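Local coordinates for protein putative polyketide cyclase (Silicibacter sp. TM1040, PDB 3F8H) that is of unknown function but probably binds a small molecule in the cone-shaped pocket of a SnoaL-like fold, perhaps as a polyketide cyclase, at residues T90-T101 with S116-L127. Residues are numbered along the deposited sequence; the frame is centred on the assembly and turned at random.
Sequences TRAAAEYTVNGT and SYKLPAGSFFDL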
loop_
_atom_site.group_PDB
_atom_site.type_symbol
_atom_site.label_atom_id
_atom_site.label_comp_id
_atom_site.label_asym_id
_atom_site.label_seq_id
_atom_site.Cartn_x
_atom_site.Cartn_y
_atom_site.Cartn_z
ATOM N N THR A 90 -2.006 9.124 -14.977
ATOM C CA THR A 90 -2.719 7.850 -15.115
ATOM C C THR A 90 -2.558 6.913 -13.942
ATOM O O THR A 90 -3.148 5.811 -13.893
ATOM C CB THR A 90 -2.280 7.105 -16.389
ATOM O OG1 THR A 90 -0.887 6.755 -16.297
ATOM C CG2 THR A 90 -2.533 8.005 -17.609
ATOM N N ARG A 91 -1.724 7.340 -13.024
ATOM C CA ARG A 91 -1.480 6.548 -11.810
ATOM C C ARG A 91 -1.347 7.479 -10.618
ATOM O O ARG A 91 -0.794 8.587 -10.725
ATOM C CB ARG A 91 -0.179 5.708 -11.960
ATOM C CG ARG A 91 -0.053 4.876 -13.213
ATOM C CD ARG A 91 -0.840 3.606 -13.103
ATOM N NE ARG A 91 -0.291 2.805 -12.012
ATOM C CZ ARG A 91 0.645 1.866 -12.144
ATOM N NH1 ARG A 91 1.138 1.541 -13.315
ATOM N NH2 ARG A 91 1.071 1.205 -11.108
ATOM N N ALA A 92 -1.809 7.000 -9.475
ATOM C CA ALA A 92 -1.714 7.737 -8.208
ATOM C C ALA A 92 -1.671 6.800 -7.013
ATOM O O ALA A 92 -1.975 5.626 -7.123
ATOM C CB ALA A 92 -2.886 8.738 -8.044
ATOM N N ALA A 93 -1.222 7.364 -5.905
ATOM C CA ALA A 93 -1.064 6.680 -4.633
ATOM C C ALA A 93 -1.409 7.623 -3.512
ATOM O O ALA A 93 -1.332 8.808 -3.653
ATOM C CB ALA A 93 0.355 6.153 -4.444
ATOM N N ALA A 94 -1.865 7.059 -2.408
ATOM C CA ALA A 94 -2.160 7.880 -1.251
ATOM C C ALA A 94 -1.850 7.114 -0.004
ATOM O O ALA A 94 -2.134 5.920 0.096
ATOM C CB ALA A 94 -3.626 8.305 -1.264
ATOM N N GLU A 95 -1.255 7.823 0.940
ATOM C CA GLU A 95 -0.955 7.263 2.260
ATOM C C GLU A 95 -1.650 8.134 3.296
ATOM O O GLU A 95 -1.679 9.375 3.202
ATOM C CB GLU A 95 0.543 7.198 2.534
ATOM C CG GLU A 95 0.804 6.232 3.675
ATOM C CD GLU A 95 2.265 6.075 4.053
ATOM O OE1 GLU A 95 3.114 6.946 3.741
ATOM O OE2 GLU A 95 2.555 5.064 4.684
ATOM N N TYR A 96 -2.252 7.492 4.279
ATOM C CA TYR A 96 -3.051 8.232 5.257
ATOM C C TYR A 96 -3.296 7.397 6.507
ATOM O O TYR A 96 -2.948 6.218 6.578
ATOM C CB TYR A 96 -4.383 8.667 4.620
ATOM C CG TYR A 96 -5.078 7.538 3.875
ATOM C CD1 TYR A 96 -4.776 7.289 2.568
ATOM C CD2 TYR A 96 -5.995 6.692 4.509
ATOM C CE1 TYR A 96 -5.358 6.217 1.880
ATOM C CE2 TYR A 96 -6.576 5.636 3.845
ATOM C CZ TYR A 96 -6.250 5.398 2.521
ATOM O OH TYR A 96 -6.820 4.346 1.829
ATOM N N THR A 97 -3.920 8.067 7.454
ATOM C CA THR A 97 -4.302 7.515 8.753
ATOM C C THR A 97 -5.816 7.355 8.858
ATOM O O THR A 97 -6.580 8.275 8.618
ATOM C CB THR A 97 -3.817 8.386 9.930
ATOM O OG1 THR A 97 -2.394 8.531 9.839
ATOM C CG2 THR A 97 -4.194 7.732 11.324
ATOM N N VAL A 98 -6.209 6.127 9.138
ATOM C CA VAL A 98 -7.606 5.779 9.348
ATOM C C VAL A 98 -7.932 5.768 10.831
ATOM O O VAL A 98 -7.297 5.062 11.614
ATOM C CB VAL A 98 -7.928 4.379 8.811
ATOM C CG1 VAL A 98 -9.395 4.052 9.096
ATOM C CG2 VAL A 98 -7.583 4.283 7.279
ATOM N N ASN A 99 -8.912 6.593 11.185
ATOM C CA ASN A 99 -9.450 6.695 12.529
ATOM C C ASN A 99 -10.912 6.287 12.484
ATOM O O ASN A 99 -11.684 6.905 11.766
ATOM C CB ASN A 99 -9.416 8.136 13.007
ATOM C CG ASN A 99 -8.089 8.800 12.765
ATOM O OD1 ASN A 99 -7.243 8.795 13.673
ATOM N ND2 ASN A 99 -7.866 9.341 11.515
ATOM N N GLY A 100 -11.284 5.255 13.233
ATOM C CA GLY A 100 -12.679 4.795 13.248
ATOM C C GLY A 100 -13.245 4.147 14.488
ATOM O O GLY A 100 -12.598 3.968 15.485
ATOM N N THR A 101 -14.505 3.783 14.318
ATOM C CA THR A 101 -15.327 3.049 15.274
ATOM C C THR A 101 -15.991 1.903 14.534
ATOM O O THR A 101 -16.549 2.078 13.450
ATOM C CB THR A 101 -16.399 3.963 15.849
ATOM O OG1 THR A 101 -15.746 5.129 16.364
ATOM C CG2 THR A 101 -17.231 3.273 17.010
ATOM N N SER A 116 -12.903 1.537 19.060
ATOM C CA SER A 116 -12.179 2.538 18.282
ATOM C C SER A 116 -10.863 1.944 17.759
ATOM O O SER A 116 -10.286 0.987 18.313
ATOM C CB SER A 116 -11.958 3.818 19.101
ATOM O OG SER A 116 -10.892 3.653 19.994
ATOM N N TYR A 117 -10.412 2.469 16.638
ATOM C CA TYR A 117 -9.169 2.019 16.071
ATOM C C TYR A 117 -8.485 3.152 15.302
ATOM O O TYR A 117 -9.102 4.132 14.856
ATOM C CB TYR A 117 -9.382 0.796 15.149
ATOM C CG TYR A 117 -10.433 1.014 14.044
ATOM C CD1 TYR A 117 -11.751 0.672 14.272
ATOM C CD2 TYR A 117 -10.115 1.595 12.821
ATOM C CE1 TYR A 117 -12.738 0.860 13.292
ATOM C CE2 TYR A 117 -11.116 1.809 11.824
ATOM C CZ TYR A 117 -12.420 1.442 12.088
ATOM O OH TYR A 117 -13.437 1.624 11.169
ATOM N N LYS A 118 -7.190 2.991 15.163
ATOM C CA LYS A 118 -6.392 3.960 14.421
ATOM C C LYS A 118 -5.289 3.217 13.712
ATOM O O LYS A 118 -4.532 2.474 14.323
ATOM C CB LYS A 118 -5.787 5.031 15.327
ATOM C CG LYS A 118 -5.039 6.123 14.562
ATOM C CD LYS A 118 -4.145 7.007 15.441
ATOM C CE LYS A 118 -4.924 8.017 16.259
ATOM N NZ LYS A 118 -4.080 8.974 17.048
ATOM N N LEU A 119 -5.214 3.399 12.412
ATOM C CA LEU A 119 -4.162 2.708 11.704
ATOM C C LEU A 119 -3.861 3.297 10.353
ATOM O O LEU A 119 -4.721 3.888 9.703
ATOM C CB LEU A 119 -4.483 1.220 11.568
ATOM C CG LEU A 119 -5.559 0.846 10.579
ATOM C CD1 LEU A 119 -5.557 -0.637 10.409
ATOM C CD2 LEU A 119 -6.893 1.364 11.021
ATOM N N PRO A 120 -2.612 3.136 9.939
ATOM C CA PRO A 120 -2.178 3.597 8.662
ATOM C C PRO A 120 -2.758 2.722 7.591
ATOM O O PRO A 120 -3.106 1.582 7.846
ATOM C CB PRO A 120 -0.654 3.438 8.713
ATOM C CG PRO A 120 -0.319 2.920 10.039
ATOM C CD PRO A 120 -1.522 2.585 10.764
ATOM N N ALA A 121 -2.884 3.309 6.416
ATOM C CA ALA A 121 -3.334 2.615 5.229
ATOM C C ALA A 121 -2.763 3.317 4.033
ATOM O O ALA A 121 -2.265 4.475 4.086
ATOM C CB ALA A 121 -4.898 2.543 5.111
ATOM N N GLY A 122 -2.801 2.565 2.959
ATOM C CA GLY A 122 -2.361 3.035 1.651
ATOM C C GLY A 122 -3.214 2.533 0.499
ATOM O O GLY A 122 -3.677 1.366 0.473
ATOM N N SER A 123 -3.395 3.425 -0.476
ATOM C CA SER A 123 -4.151 3.110 -1.683
ATOM C C SER A 123 -3.403 3.451 -2.966
ATOM O O SER A 123 -2.633 4.403 -3.035
ATOM C CB SER A 123 -5.488 3.858 -1.697
ATOM O OG SER A 123 -6.361 3.512 -0.612
ATOM N N PHE A 124 -3.645 2.616 -3.964
ATOM C CA PHE A 124 -3.099 2.809 -5.303
ATOM C C PHE A 124 -4.231 2.839 -6.307
ATOM O O PHE A 124 -5.233 2.125 -6.183
ATOM C CB PHE A 124 -2.108 1.726 -5.639
ATOM C CG PHE A 124 -0.903 1.727 -4.748
ATOM C CD1 PHE A 124 0.186 2.569 -5.017
ATOM C CD2 PHE A 124 -0.872 0.951 -3.593
ATOM C CE1 PHE A 124 1.308 2.571 -4.156
ATOM C CE2 PHE A 124 0.246 0.967 -2.734
ATOM C CZ PHE A 124 1.308 1.763 -2.999
ATOM N N PHE A 125 -4.050 3.703 -7.300
ATOM C CA PHE A 125 -5.066 3.971 -8.311
ATOM C C PHE A 125 -4.522 4.044 -9.715
ATOM O O PHE A 125 -3.371 4.439 -9.952
ATOM C CB PHE A 125 -5.725 5.361 -8.081
ATOM C CG PHE A 125 -6.273 5.582 -6.701
ATOM C CD1 PHE A 125 -5.464 6.059 -5.686
ATOM C CD2 PHE A 125 -7.610 5.347 -6.436
ATOM C CE1 PHE A 125 -5.964 6.295 -4.412
ATOM C CE2 PHE A 125 -8.113 5.542 -5.171
ATOM C CZ PHE A 125 -7.296 6.021 -4.148
ATOM N N ASP A 126 -5.394 3.657 -10.628
ATOM C CA ASP A 126 -5.206 3.933 -12.045
ATOM C C ASP A 126 -6.310 4.956 -12.394
ATOM O O ASP A 126 -7.395 4.942 -11.841
ATOM C CB ASP A 126 -5.420 2.755 -12.970
ATOM C CG ASP A 126 -4.450 1.598 -12.764
ATOM O OD1 ASP A 126 -3.364 1.751 -12.210
ATOM O OD2 ASP A 126 -4.820 0.474 -13.203
ATOM N N LEU A 127 -6.009 5.825 -13.333
ATOM C CA LEU A 127 -6.976 6.825 -13.832
ATOM C C LEU A 127 -6.910 6.949 -15.324
ATOM O O LEU A 127 -5.860 6.788 -15.914
ATOM C CB LEU A 127 -6.692 8.204 -13.222
ATOM C CG LEU A 127 -6.709 8.361 -11.690
ATOM C CD1 LEU A 127 -5.256 8.294 -11.135
ATOM C CD2 LEU A 127 -7.348 9.679 -11.336
HETATM O O HOH W 1 -0.960 3.443 -9.261
HETATM O O HOH W 2 0.578 3.446 5.337
#
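T90-T101 and S116-L127 pair as neighbouring antiparallel strands in the curved mixed sheet of a SnoaL-like α+β barrel, between strands 74-85 and 131-139. The evidence is an unbroken register from R91 opposite D126 to T101 opposite S116, with eleven backbone hydrogen bonds; the axes of the segments run at 149°, so the ribbon is twisted. One face, carrying A92, A94, Y96, V98, L119, A121, S123 and F125, turns inward to helices 23-33 and 141-149. There Y96 OH and S123 OG, 2.6 Å apart, share a hydrogen bond in which either may donate, and OG lies in the plane of the tyrosine ring at its edge. T137 also binds S123 OG, and a diol probably from the crystallisation liquor bonds to Y96 OH, consistent with a pocket. A121 O sits over the centre of one face of the Y96 ring, 4.0 Å above its plane. The other face of the sheet, with R91, A93, E95 and F124, meets the second subunit. R91 NE lies 3.3 Å from D126 OD1, a salt bridge of charges only, because OD1 stands well out of the guanidinium plane and no N-H points at it; NE gives its hydrogen to a water that in turn donates to F125 O. R91 NH2 pairs with E95 of the second subunit, and D126 OD1 with R134. At the far end, with CG set between the backbone N and the carbonyl carbon (chi1 54°), the Y117 ring folds back across G100, and its OH bonds to E76. Replacing Y117 by an alanine would probably uncover the G100 backbone and leave E76 without this hydroxyl partner. V98 CG1 meets the ring edge at CE2, 3.9 Å away, while G100 CA stands 3.8 Å from the ring centroid, 21° off the normal, in a CH-pi contact.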